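Side-chain contacts in conserved hypothetical protein (Pyrococcus furiosus, PDB 1Y81), which is of unknown function but belongs to the CoA-binding domain family with a Rossmann-like fold and holds coenzyme A in this structure: residues I73-P78 against Q84-A89; G102-E107 against Y119-C124; E88-G93 against R109-K114. One frame throughout, in Å; residues are numbered along the deposited sequence.

Contact 1 of 3, residues I73-P78 against Q84-A89; sequences IVFVVP and QVAKEA. With COA (coenzyme A), chain C.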
loop_
_atom_site.group_PDB
_atom_site.type_symbol
_atom_site.label_atom_id
_atom_site.label_comp_id
_atom_site.label_asym_id
_atom_site.label_seq_id
_atom_site.Cartn_x
_atom_site.Cartn_y
_atom_site.Cartn_z
ATOM N N ILE A 73 -2.903 3.142 -3.066
ATOM C CA ILE A 73 -1.943 2.135 -2.605
ATOM C C ILE A 73 -1.463 2.542 -1.217
ATOM O O ILE A 73 -0.904 3.641 -1.054
ATOM C CB ILE A 73 -0.766 1.959 -3.582
ATOM C CG1 ILE A 73 -1.296 1.509 -4.958
ATOM C CG2 ILE A 73 0.216 0.901 -3.054
ATOM C CD1 ILE A 73 -0.242 1.425 -6.011
ATOM N N VAL A 74 -1.721 1.676 -0.225
ATOM C CA VAL A 74 -1.308 1.904 1.170
ATOM C C VAL A 74 0.046 1.181 1.436
ATOM O O VAL A 74 0.192 -0.011 1.144
ATOM C CB VAL A 74 -2.435 1.470 2.202
ATOM C CG1 VAL A 74 -1.946 1.561 3.677
ATOM C CG2 VAL A 74 -3.732 2.304 2.018
ATOM N N PHE A 75 1.026 1.916 1.975
ATOM C CA PHE A 75 2.372 1.377 2.216
ATOM C C PHE A 75 2.605 1.124 3.700
ATOM O O PHE A 75 2.466 2.047 4.526
ATOM C CB PHE A 75 3.457 2.350 1.741
ATOM C CG PHE A 75 3.546 2.501 0.245
ATOM C CD1 PHE A 75 4.666 2.030 -0.439
ATOM C CD2 PHE A 75 2.509 3.120 -0.474
ATOM C CE1 PHE A 75 4.754 2.175 -1.836
ATOM C CE2 PHE A 75 2.587 3.253 -1.870
ATOM C CZ PHE A 75 3.706 2.794 -2.536
ATOM N N VAL A 76 2.952 -0.113 4.040
ATOM C CA VAL A 76 3.367 -0.440 5.404
ATOM C C VAL A 76 4.720 -1.229 5.390
ATOM O O VAL A 76 4.891 -2.271 6.061
ATOM C CB VAL A 76 2.208 -1.127 6.182
ATOM C CG1 VAL A 76 1.938 -2.525 5.643
ATOM C CG2 VAL A 76 2.472 -1.148 7.702
ATOM N N VAL A 77 5.675 -0.708 4.606
ATOM C CA VAL A 77 7.022 -1.263 4.476
ATOM C C VAL A 77 8.051 -0.175 4.866
ATOM O O VAL A 77 7.706 1.015 4.835
ATOM C CB VAL A 77 7.323 -1.755 3.015
ATOM C CG1 VAL A 77 6.421 -2.905 2.652
ATOM C CG2 VAL A 77 7.151 -0.613 1.971
ATOM N N PRO A 78 9.294 -0.583 5.223
ATOM C CA PRO A 78 10.348 0.418 5.532
ATOM C C PRO A 78 10.570 1.382 4.353
ATOM O O PRO A 78 10.384 0.994 3.199
ATOM C CB PRO A 78 11.589 -0.441 5.766
ATOM C CG PRO A 78 11.079 -1.779 6.143
ATOM C CD PRO A 78 9.804 -1.963 5.365
ATOM N N GLN A 84 11.418 2.439 -3.664
ATOM C CA GLN A 84 11.473 1.577 -4.861
ATOM C C GLN A 84 10.066 1.273 -5.367
ATOM O O GLN A 84 9.767 1.410 -6.573
ATOM C CB GLN A 84 12.184 0.256 -4.560
ATOM C CG GLN A 84 13.603 0.362 -3.990
ATOM C CD GLN A 84 14.015 -0.893 -3.190
ATOM O OE1 GLN A 84 13.346 -1.939 -3.243
ATOM N NE2 GLN A 84 15.114 -0.784 -2.445
ATOM N N VAL A 85 9.203 0.865 -4.441
ATOM C CA VAL A 85 7.825 0.503 -4.777
ATOM C C VAL A 85 7.018 1.707 -5.280
ATOM O O VAL A 85 6.205 1.569 -6.197
ATOM C CB VAL A 85 7.120 -0.204 -3.591
ATOM C CG1 VAL A 85 5.651 -0.513 -3.910
ATOM C CG2 VAL A 85 7.882 -1.481 -3.224
ATOM N N ALA A 86 7.245 2.882 -4.687
ATOM C CA ALA A 86 6.525 4.090 -5.121
ATOM C C ALA A 86 6.900 4.463 -6.549
ATOM O O ALA A 86 6.049 4.881 -7.308
ATOM C CB ALA A 86 6.758 5.269 -4.161
ATOM N N LYS A 87 8.176 4.273 -6.901
ATOM C CA LYS A 87 8.649 4.468 -8.280
ATOM C C LYS A 87 7.912 3.515 -9.243
ATOM O O LYS A 87 7.388 3.951 -10.285
ATOM C CB LYS A 87 10.162 4.276 -8.368
ATOM C CG LYS A 87 10.976 5.425 -7.775
ATOM N N GLU A 88 7.830 2.234 -8.860
ATOM C CA GLU A 88 7.102 1.212 -9.659
ATOM C C GLU A 88 5.616 1.557 -9.822
ATOM O O GLU A 88 5.041 1.417 -10.921
ATOM C CB GLU A 88 7.224 -0.173 -9.015
ATOM C CG GLU A 88 8.606 -0.775 -9.013
ATOM C CD GLU A 88 8.750 -1.910 -7.995
ATOM O OE1 GLU A 88 7.728 -2.554 -7.642
ATOM O OE2 GLU A 88 9.892 -2.154 -7.535
ATOM N N ALA A 89 4.999 1.992 -8.718
ATOM C CA ALA A 89 3.596 2.384 -8.690
ATOM C C ALA A 89 3.318 3.564 -9.636
ATOM O O ALA A 89 2.340 3.551 -10.379
ATOM C CB ALA A 89 3.176 2.736 -7.252
HETATM N N1A COA C . 6.759 -5.373 -1.563
HETATM C C2A COA C . 5.771 -5.777 -0.702
HETATM N N3A COA C . 6.079 -6.121 0.591
HETATM C C4A COA C . 7.373 -6.100 1.007
HETATM C C5A COA C . 8.400 -5.699 0.155
HETATM C C6A COA C . 8.088 -5.330 -1.146
HETATM N N6A COA C . 9.045 -4.954 -1.980
HETATM N N7A COA C . 9.563 -5.752 0.851
HETATM C C8A COA C . 9.285 -6.168 2.112
HETATM N N9A COA C . 7.938 -6.390 2.213
HETATM C C1B COA C . 7.173 -6.889 3.376
HETATM C C2B COA C . 8.049 -7.593 4.413
HETATM O O2B COA C . 8.587 -8.861 3.961
HETATM C C3B COA C . 7.035 -7.646 5.562
HETATM O O3B COA C . 6.126 -8.725 5.450
HETATM P P3B COA C . 6.462 -10.180 6.098
HETATM O O7A COA C . 6.151 -11.267 5.111
HETATM O O8A COA C . 5.615 -10.294 7.315
HETATM O O9A COA C . 7.938 -10.253 6.341
HETATM C C4B COA C . 6.214 -6.358 5.412
HETATM O O4B COA C . 6.457 -5.888 4.076
HETATM C C5B COA C . 6.586 -5.276 6.445
HETATM O O5B COA C . 7.971 -5.021 6.326
HETATM P P1A COA C . 8.949 -5.118 7.601
HETATM O O1A COA C . 10.384 -5.001 7.150
HETATM O O2A COA C . 8.626 -6.362 8.398
HETATM O O3A COA C . 8.526 -3.768 8.369
HETATM P P2A COA C . 7.797 -3.698 9.798
HETATM O O4A COA C . 8.724 -4.211 10.870
HETATM O O5A COA C . 6.468 -4.355 9.867
HETATM O O6A COA C . 7.572 -2.126 9.976
HETATM C CBP COA C . 7.020 0.104 9.263
HETATM C CCP COA C . 6.725 -1.404 9.100
HETATM C CDP COA C . 6.105 0.851 8.285
HETATM C CEP COA C . 8.468 0.390 8.873
HETATM C CAP COA C . 6.798 0.551 10.727
HETATM O OAP COA C . 7.177 1.906 10.898
HETATM C C9P COA C . 5.333 0.369 11.008
HETATM O O9P COA C . 4.908 -0.832 11.572
HETATM N N8P COA C . 4.525 1.372 10.637
HETATM C C7P COA C . 3.071 1.364 10.724
HETATM C C6P COA C . 2.532 1.649 12.074
HETATM C C5P COA C . 1.033 1.691 11.969
HETATM O O5P COA C . 0.409 1.278 10.963
HETATM N N4P COA C . 0.503 2.188 13.055
HETATM C C3P COA C . -0.887 2.381 13.310
HETATM C C2P COA C . -1.153 3.837 13.693
HETATM S S1P COA C . -0.780 4.950 12.297
#
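The Phe-75 ring and the Val-85 side chain lie alongside each other, pointing opposite ways, the ring reaching out from the strand and the valine reaching from the helix toward the strand. Their closest atoms are Phe-75 CE1 and Val-85 CG1, 3.5 Å apart, and the methyl approaches the ring obliquely. The next residue of the helix meets the ring differently: the backbone N of Ala-86 lies at its edge, near the plane, 3.9 Å from Phe-75 CE1, and Ala-86 CB is a looser neighbour of CZ. The two methyls of Val-85 divide their work. With CG1 anti to the backbone N (chi1 177°), that branch faces Phe-75, while CG2 reaches the coenzyme A adenine at 3.9 Å from N6A. One helical turn beyond Val-85, Ala-89 CB receives Ile-73 CD1 at 3.9 Å, a purely apolar touch. No hydrogen bond crosses between the segments. Beyond the strand end the chain turns to the ligand, where Val-77 CG1 packs 3.3 Å from coenzyme A O4B. The strand and helix segments run antiparallel, with axes 10.8 Å apart at an angle of 173°, as the first half of a right-handed beta-alpha-beta crossover. Strand 72-75 lies between strands 16-20 and 96-99 of the parallel sheet; Leu-97 touches Ile-73, Phe-75, Ala-86 and Ala-89, and Phe-99 stacks on the Phe-75 ring.

Contact 2 of 3, residues G102-E107 against Y119-C124; sequences GAESEE and YSFGRC. With COA (coenzyme A), chain C.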
loop_
_atom_site.group_PDB
_atom_site.type_symbol
_atom_site.label_atom_id
_atom_site.label_comp_id
_atom_site.label_asym_id
_atom_site.label_seq_id
_atom_site.Cartn_x
_atom_site.Cartn_y
_atom_site.Cartn_z
ATOM N N GLY A 102 5.833 5.792 9.656
ATOM C CA GLY A 102 7.010 4.927 9.734
ATOM C C GLY A 102 7.497 4.478 8.374
ATOM O O GLY A 102 8.649 4.066 8.226
ATOM N N ALA A 103 6.609 4.580 7.377
ATOM C CA ALA A 103 6.879 4.175 5.998
ATOM C C ALA A 103 7.338 5.374 5.138
ATOM O O ALA A 103 7.876 5.195 4.041
ATOM C CB ALA A 103 5.630 3.539 5.376
ATOM N N GLU A 104 7.111 6.583 5.640
ATOM C CA GLU A 104 7.449 7.792 4.881
ATOM C C GLU A 104 8.922 8.205 5.004
ATOM O O GLU A 104 9.646 7.753 5.906
ATOM C CB GLU A 104 6.526 8.951 5.296
ATOM C CG GLU A 104 6.953 9.709 6.584
ATOM C CD GLU A 104 6.736 8.928 7.878
ATOM O OE1 GLU A 104 5.976 7.928 7.873
ATOM O OE2 GLU A 104 7.335 9.337 8.920
ATOM N N SER A 105 9.356 9.083 4.090
ATOM C CA SER A 105 10.687 9.688 4.145
ATOM C C SER A 105 10.684 10.964 3.320
ATOM O O SER A 105 9.788 11.176 2.486
ATOM C CB SER A 105 11.769 8.725 3.615
ATOM O OG SER A 105 11.788 8.690 2.189
ATOM N N GLU A 106 11.680 11.821 3.539
ATOM C CA GLU A 106 11.807 13.008 2.708
ATOM C C GLU A 106 12.238 12.683 1.267
ATOM O O GLU A 106 11.818 13.367 0.326
ATOM C CB GLU A 106 12.722 14.055 3.366
ATOM C CG GLU A 106 12.124 14.632 4.669
ATOM C CD GLU A 106 10.721 15.203 4.469
ATOM O OE1 GLU A 106 10.530 15.970 3.506
ATOM O OE2 GLU A 106 9.803 14.878 5.264
ATOM N N GLU A 107 13.043 11.632 1.097
ATOM C CA GLU A 107 13.401 11.156 -0.257
ATOM C C GLU A 107 12.168 10.720 -1.051
ATOM O O GLU A 107 12.064 10.984 -2.258
ATOM C CB GLU A 107 14.458 10.038 -0.212
ATOM C CG GLU A 107 14.935 9.614 -1.610
ATOM C CD GLU A 107 16.253 8.837 -1.614
ATOM O OE1 GLU A 107 16.664 8.332 -0.552
ATOM O OE2 GLU A 107 16.870 8.731 -2.703
ATOM N N TYR A 119 -0.374 12.119 -2.285
ATOM C CA TYR A 119 0.169 11.227 -1.262
ATOM C C TYR A 119 -0.255 11.662 0.123
ATOM O O TYR A 119 -0.681 12.807 0.325
ATOM C CB TYR A 119 1.699 11.158 -1.351
ATOM C CG TYR A 119 2.407 12.436 -0.934
ATOM C CD1 TYR A 119 2.724 12.679 0.412
ATOM C CD2 TYR A 119 2.747 13.409 -1.881
ATOM C CE1 TYR A 119 3.373 13.864 0.802
ATOM C CE2 TYR A 119 3.395 14.591 -1.505
ATOM C CZ TYR A 119 3.703 14.812 -0.165
ATOM O OH TYR A 119 4.339 15.977 0.213
ATOM N N SER A 120 -0.117 10.747 1.082
ATOM C CA SER A 120 -0.427 11.024 2.471
ATOM C C SER A 120 0.736 10.550 3.341
ATOM O O SER A 120 1.211 9.401 3.196
ATOM C CB SER A 120 -1.743 10.350 2.876
ATOM O OG SER A 120 -2.085 10.624 4.228
ATOM N N PHE A 121 1.224 11.454 4.200
ATOM C CA PHE A 121 2.180 11.122 5.273
ATOM C C PHE A 121 1.485 11.358 6.607
ATOM O O PHE A 121 0.602 12.220 6.705
ATOM C CB PHE A 121 3.423 12.034 5.235
ATOM C CG PHE A 121 4.459 11.679 4.184
ATOM C CD1 PHE A 121 4.199 10.750 3.154
ATOM C CD2 PHE A 121 5.710 12.314 4.212
ATOM C CE1 PHE A 121 5.188 10.449 2.184
ATOM C CE2 PHE A 121 6.694 12.023 3.257
ATOM C CZ PHE A 121 6.428 11.080 2.237
ATOM N N GLY A 122 1.880 10.595 7.628
ATOM C CA GLY A 122 1.497 10.883 9.028
ATOM C C GLY A 122 0.070 10.603 9.445
ATOM O O GLY A 122 -0.324 10.942 10.569
ATOM N N ARG A 123 -0.710 9.998 8.549
ATOM C CA ARG A 123 -2.115 9.682 8.817
ATOM C C ARG A 123 -2.316 8.174 8.874
ATOM O O ARG A 123 -1.764 7.424 8.051
ATOM C CB ARG A 123 -3.038 10.271 7.749
ATOM C CG ARG A 123 -3.193 11.800 7.812
ATOM C CD ARG A 123 -4.435 12.259 7.057
ATOM N NE ARG A 123 -4.289 12.148 5.608
ATOM C CZ ARG A 123 -5.306 12.049 4.753
ATOM N NH1 ARG A 123 -6.565 12.031 5.193
ATOM N NH2 ARG A 123 -5.064 11.956 3.449
ATOM N N CYS A 124 -3.115 7.753 9.845
ATOM C CA CYS A 124 -3.371 6.352 10.090
ATOM C C CYS A 124 -4.609 5.859 9.303
ATOM O O CYS A 124 -5.711 6.271 9.595
ATOM C CB CYS A 124 -3.585 6.163 11.587
ATOM S SG CYS A 124 -2.112 6.483 12.583
HETATM N N1A COA C . 6.759 -5.373 -1.563
HETATM C C2A COA C . 5.771 -5.777 -0.702
HETATM N N3A COA C . 6.079 -6.121 0.591
HETATM C C4A COA C . 7.373 -6.100 1.007
HETATM C C5A COA C . 8.400 -5.699 0.155
HETATM C C6A COA C . 8.088 -5.330 -1.146
HETATM N N6A COA C . 9.045 -4.954 -1.980
HETATM N N7A COA C . 9.563 -5.752 0.851
HETATM C C8A COA C . 9.285 -6.168 2.112
HETATM N N9A COA C . 7.938 -6.390 2.213
HETATM C C1B COA C . 7.173 -6.889 3.376
HETATM C C2B COA C . 8.049 -7.593 4.413
HETATM O O2B COA C . 8.587 -8.861 3.961
HETATM C C3B COA C . 7.035 -7.646 5.562
HETATM O O3B COA C . 6.126 -8.725 5.450
HETATM P P3B COA C . 6.462 -10.180 6.098
HETATM O O7A COA C . 6.151 -11.267 5.111
HETATM O O8A COA C . 5.615 -10.294 7.315
HETATM O O9A COA C . 7.938 -10.253 6.341
HETATM C C4B COA C . 6.214 -6.358 5.412
HETATM O O4B COA C . 6.457 -5.888 4.076
HETATM C C5B COA C . 6.586 -5.276 6.445
HETATM O O5B COA C . 7.971 -5.021 6.326
HETATM P P1A COA C . 8.949 -5.118 7.601
HETATM O O1A COA C . 10.384 -5.001 7.150
HETATM O O2A COA C . 8.626 -6.362 8.398
HETATM O O3A COA C . 8.526 -3.768 8.369
HETATM P P2A COA C . 7.797 -3.698 9.798
HETATM O O4A COA C . 8.724 -4.211 10.870
HETATM O O5A COA C . 6.468 -4.355 9.867
HETATM O O6A COA C . 7.572 -2.126 9.976
HETATM C CBP COA C . 7.020 0.104 9.263
HETATM C CCP COA C . 6.725 -1.404 9.100
HETATM C CDP COA C . 6.105 0.851 8.285
HETATM C CEP COA C . 8.468 0.390 8.873
HETATM C CAP COA C . 6.798 0.551 10.727
HETATM O OAP COA C . 7.177 1.906 10.898
HETATM C C9P COA C . 5.333 0.369 11.008
HETATM O O9P COA C . 4.908 -0.832 11.572
HETATM N N8P COA C . 4.525 1.372 10.637
HETATM C C7P COA C . 3.071 1.364 10.724
HETATM C C6P COA C . 2.532 1.649 12.074
HETATM C C5P COA C . 1.033 1.691 11.969
HETATM O O5P COA C . 0.409 1.278 10.963
HETATM N N4P COA C . 0.503 2.188 13.055
HETATM C C3P COA C . -0.887 2.381 13.310
HETATM C C2P COA C . -1.153 3.837 13.693
HETATM S S1P COA C . -0.780 4.950 12.297
HETATM O O HOH W 1 3.557 8.474 6.914
#
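The Phe-121 ring is sandwiched between Glu-104 and Tyr-119. Over one face sits Glu-104 CB, 3.4 Å from the ring centroid and only 3° off the normal, a CH-pi contact centred on the ring. On the opposite face Tyr-119 CE1 lies over the centre of the ring, 3.9 Å above its plane. At the edge, near the plane, the backbone carbonyl of Ser-105 meets the ring, its O 3.3 Å from Phe-121 CE2. The carboxylate of Glu-104 is not part of this packing. Its plane is turned 55° from the ring, and CG stands between the backbone N and the carbonyl carbon (chi1 83°); together with the bend at chi2, this folds the acid back toward its own loop. There OE1 accepts the N-H of Gly-102 on the syn side at 2.8 Å from Gly-102 N. A water donates to the same OE1 at 2.7 Å and accepts from Gly-122 N, so the carboxylate joins the two loops through a single water. These loops follow strands 96-99 and 118-120 at the C-terminal edge of the parallel sheet, where Rossmann-like folds bind their ligands, and coenzyme A is held by both. Gly-102 CA comes within 3.2 Å of coenzyme A OAP. In the other loop, Cys-124 SG forms a disulfide with coenzyme A S1P, 2.1 Å long. Further along the first loop, Ser-105 N-caps helix 106-115, its OG bonded to Ile-108 N. Tyr-119 OH is hydrogen-bonded to Glu-113 OE2 of the same helix.

Contact 3 of 3, residues E88-G93 against R109-K114; sequences EAVEAG and RRFLEK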
loop_
_atom_site.group_PDB
_atom_site.type_symbol
_atom_site.label_atom_id
_atom_site.label_comp_id
_atom_site.label_asym_id
_atom_site.label_seq_id
_atom_site.Cartn_x
_atom_site.Cartn_y
_atom_site.Cartn_z
ATOM N N GLU A 88 7.830 2.234 -8.860
ATOM C CA GLU A 88 7.102 1.212 -9.659
ATOM C C GLU A 88 5.616 1.557 -9.822
ATOM O O GLU A 88 5.041 1.417 -10.921
ATOM C CB GLU A 88 7.224 -0.173 -9.015
ATOM C CG GLU A 88 8.606 -0.775 -9.013
ATOM C CD GLU A 88 8.750 -1.910 -7.995
ATOM O OE1 GLU A 88 7.728 -2.554 -7.642
ATOM O OE2 GLU A 88 9.892 -2.154 -7.535
ATOM N N ALA A 89 4.999 1.992 -8.718
ATOM C CA ALA A 89 3.596 2.384 -8.690
ATOM C C ALA A 89 3.318 3.564 -9.636
ATOM O O ALA A 89 2.340 3.551 -10.379
ATOM C CB ALA A 89 3.176 2.736 -7.252
ATOM N N VAL A 90 4.187 4.576 -9.589
ATOM C CA VAL A 90 4.051 5.769 -10.446
ATOM C C VAL A 90 4.259 5.383 -11.921
ATOM O O VAL A 90 3.475 5.783 -12.788
ATOM C CB VAL A 90 5.012 6.925 -9.994
ATOM C CG1 VAL A 90 5.108 8.027 -11.060
ATOM C CG2 VAL A 90 4.542 7.509 -8.674
ATOM N N GLU A 91 5.295 4.583 -12.182
ATOM C CA GLU A 91 5.565 4.051 -13.525
ATOM C C GLU A 91 4.373 3.255 -14.084
ATOM O O GLU A 91 4.097 3.305 -15.289
ATOM C CB GLU A 91 6.821 3.186 -13.518
ATOM C CG GLU A 91 7.500 3.071 -14.887
ATOM C CD GLU A 91 8.414 1.854 -15.006
ATOM O OE1 GLU A 91 8.736 1.228 -13.966
ATOM O OE2 GLU A 91 8.812 1.522 -16.153
ATOM N N ALA A 92 3.660 2.552 -13.201
ATOM C CA ALA A 92 2.498 1.736 -13.568
ATOM C C ALA A 92 1.221 2.564 -13.660
ATOM O O ALA A 92 0.141 2.033 -13.953
ATOM C CB ALA A 92 2.321 0.569 -12.558
ATOM N N GLY A 93 1.340 3.865 -13.393
ATOM C CA GLY A 93 0.234 4.807 -13.571
ATOM C C GLY A 93 -0.600 5.118 -12.345
ATOM O O GLY A 93 -1.656 5.738 -12.452
ATOM N N ARG A 109 9.143 11.899 -0.328
ATOM C CA ARG A 109 8.416 13.151 -0.523
ATOM C C ARG A 109 8.949 13.857 -1.779
ATOM O O ARG A 109 8.167 14.272 -2.629
ATOM C CB ARG A 109 8.534 14.064 0.698
ATOM C CG ARG A 109 7.447 15.126 0.755
ATOM C CD ARG A 109 7.792 16.285 1.717
ATOM N NE ARG A 109 7.897 15.873 3.117
ATOM C CZ ARG A 109 6.861 15.721 3.942
ATOM N NH1 ARG A 109 5.618 15.926 3.513
ATOM N NH2 ARG A 109 7.072 15.349 5.195
ATOM N N ARG A 110 10.277 13.954 -1.878
ATOM C CA ARG A 110 10.962 14.581 -3.023
ATOM C C ARG A 110 10.544 13.957 -4.359
ATOM O O ARG A 110 10.197 14.669 -5.312
ATOM C CB ARG A 110 12.474 14.451 -2.870
ATOM C CD ARG A 110 14.397 16.097 -1.337
ATOM N NE ARG A 110 15.197 14.904 -1.050
ATOM C CZ ARG A 110 15.672 14.585 0.154
ATOM N NH1 ARG A 110 15.429 15.364 1.205
ATOM N NH2 ARG A 110 16.393 13.481 0.306
ATOM N N PHE A 111 10.566 12.624 -4.417
ATOM C CA PHE A 111 10.184 11.907 -5.631
ATOM C C PHE A 111 8.699 12.118 -5.989
ATOM O O PHE A 111 8.358 12.330 -7.160
ATOM C CB PHE A 111 10.501 10.415 -5.503
ATOM C CG PHE A 111 9.794 9.566 -6.520
ATOM C CD1 PHE A 111 10.248 9.514 -7.840
ATOM C CD2 PHE A 111 8.653 8.841 -6.168
ATOM C CE1 PHE A 111 9.583 8.743 -8.790
ATOM C CE2 PHE A 111 7.981 8.073 -7.109
ATOM C CZ PHE A 111 8.447 8.022 -8.425
ATOM N N LEU A 112 7.832 12.045 -4.979
ATOM C CA LEU A 112 6.382 12.204 -5.164
ATOM C C LEU A 112 5.950 13.620 -5.569
ATOM O O LEU A 112 5.047 13.778 -6.393
ATOM C CB LEU A 112 5.622 11.766 -3.915
ATOM C CG LEU A 112 5.679 10.282 -3.547
ATOM C CD1 LEU A 112 4.835 10.036 -2.312
ATOM C CD2 LEU A 112 5.236 9.389 -4.715
ATOM N N GLU A 113 6.581 14.634 -4.977
ATOM C CA GLU A 113 6.306 16.029 -5.350
ATOM C C GLU A 113 6.724 16.285 -6.803
ATOM O O GLU A 113 6.003 16.964 -7.546
ATOM C CB GLU A 113 6.979 17.019 -4.381
ATOM C CG GLU A 113 6.334 17.096 -2.957
ATOM C CD GLU A 113 4.934 17.778 -2.905
ATOM O OE1 GLU A 113 4.393 18.169 -3.962
ATOM O OE2 GLU A 113 4.379 17.924 -1.787
ATOM N N LYS A 114 7.864 15.709 -7.201
ATOM C CA LYS A 114 8.375 15.791 -8.581
ATOM C C LYS A 114 7.472 15.045 -9.588
ATOM O O LYS A 114 7.256 15.519 -10.708
ATOM C CB LYS A 114 9.809 15.253 -8.654
ATOM C CG LYS A 114 10.559 15.595 -9.950
#
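Val-90 and Phe-111 meet head-on between the two helices and make the close part of this contact. Val-90 CG2 lies 3.8 Å from Phe-111 CE2 and approaches the ring obliquely; Val-90 CB is almost as near to CZ, at 3.9 Å. The ring gets this far because Phe-111 CG stands anti to the backbone N (chi1 163°), which carries the phenyl group out toward the neighbouring helix. Its far end thus rests on the CB and one methyl of the valine. Packing is already looser at Leu-112, whose CD2 stays 4.4 Å from Val-90 CG2. Here the inner side takes over: Leu-97 of strand 96-99 touches both Val-90 and Leu-112 on the side facing the sheet. The solvent side carries charged residues. Glu-91, Arg-110 and Lys-114 are exposed, and their modelled atoms make no contact with the opposite segment, although the side chains of Arg-110 and Lys-114 are incomplete. No hydrogen bond or salt bridge links the two segments, and the interface buries just 93 Å² in total. The first helix ends in a Schellman motif, in which Gly-93 has positive phi and its N bonds back to Val-90 O at 2.9 Å. Two neighbouring helices lying on one face of a parallel sheet, meeting through a few apolar side chains above the strand between them, form the layered alpha/beta packing of a Rossmann-like fold.

Overall arrangement
From the N terminus, contact 1 comes first and closes a short connection, pairing strand 72-75 with the helix 79-91 that follows it. Contact 3 opens on that same helix, sharing Glu-88 and Ala-89 with contact 1, and closes on helix 106-115 after the chain has passed through strand 96-99. Contact 2 opens within this span and closes beyond it, after strand 118-120, so contacts 2 and 3 cross, whereas contacts 1 and 2 are in series. Contact 1 ties helix to sheet, contact 3 helix to helix, and contact 2 the loops that follow strands 96-99 and 118-120. Contacts 1 and 2 meet where Ala-103 packs against the carbonyl oxygens of Phe-75 and Val-77, and both reach coenzyme A.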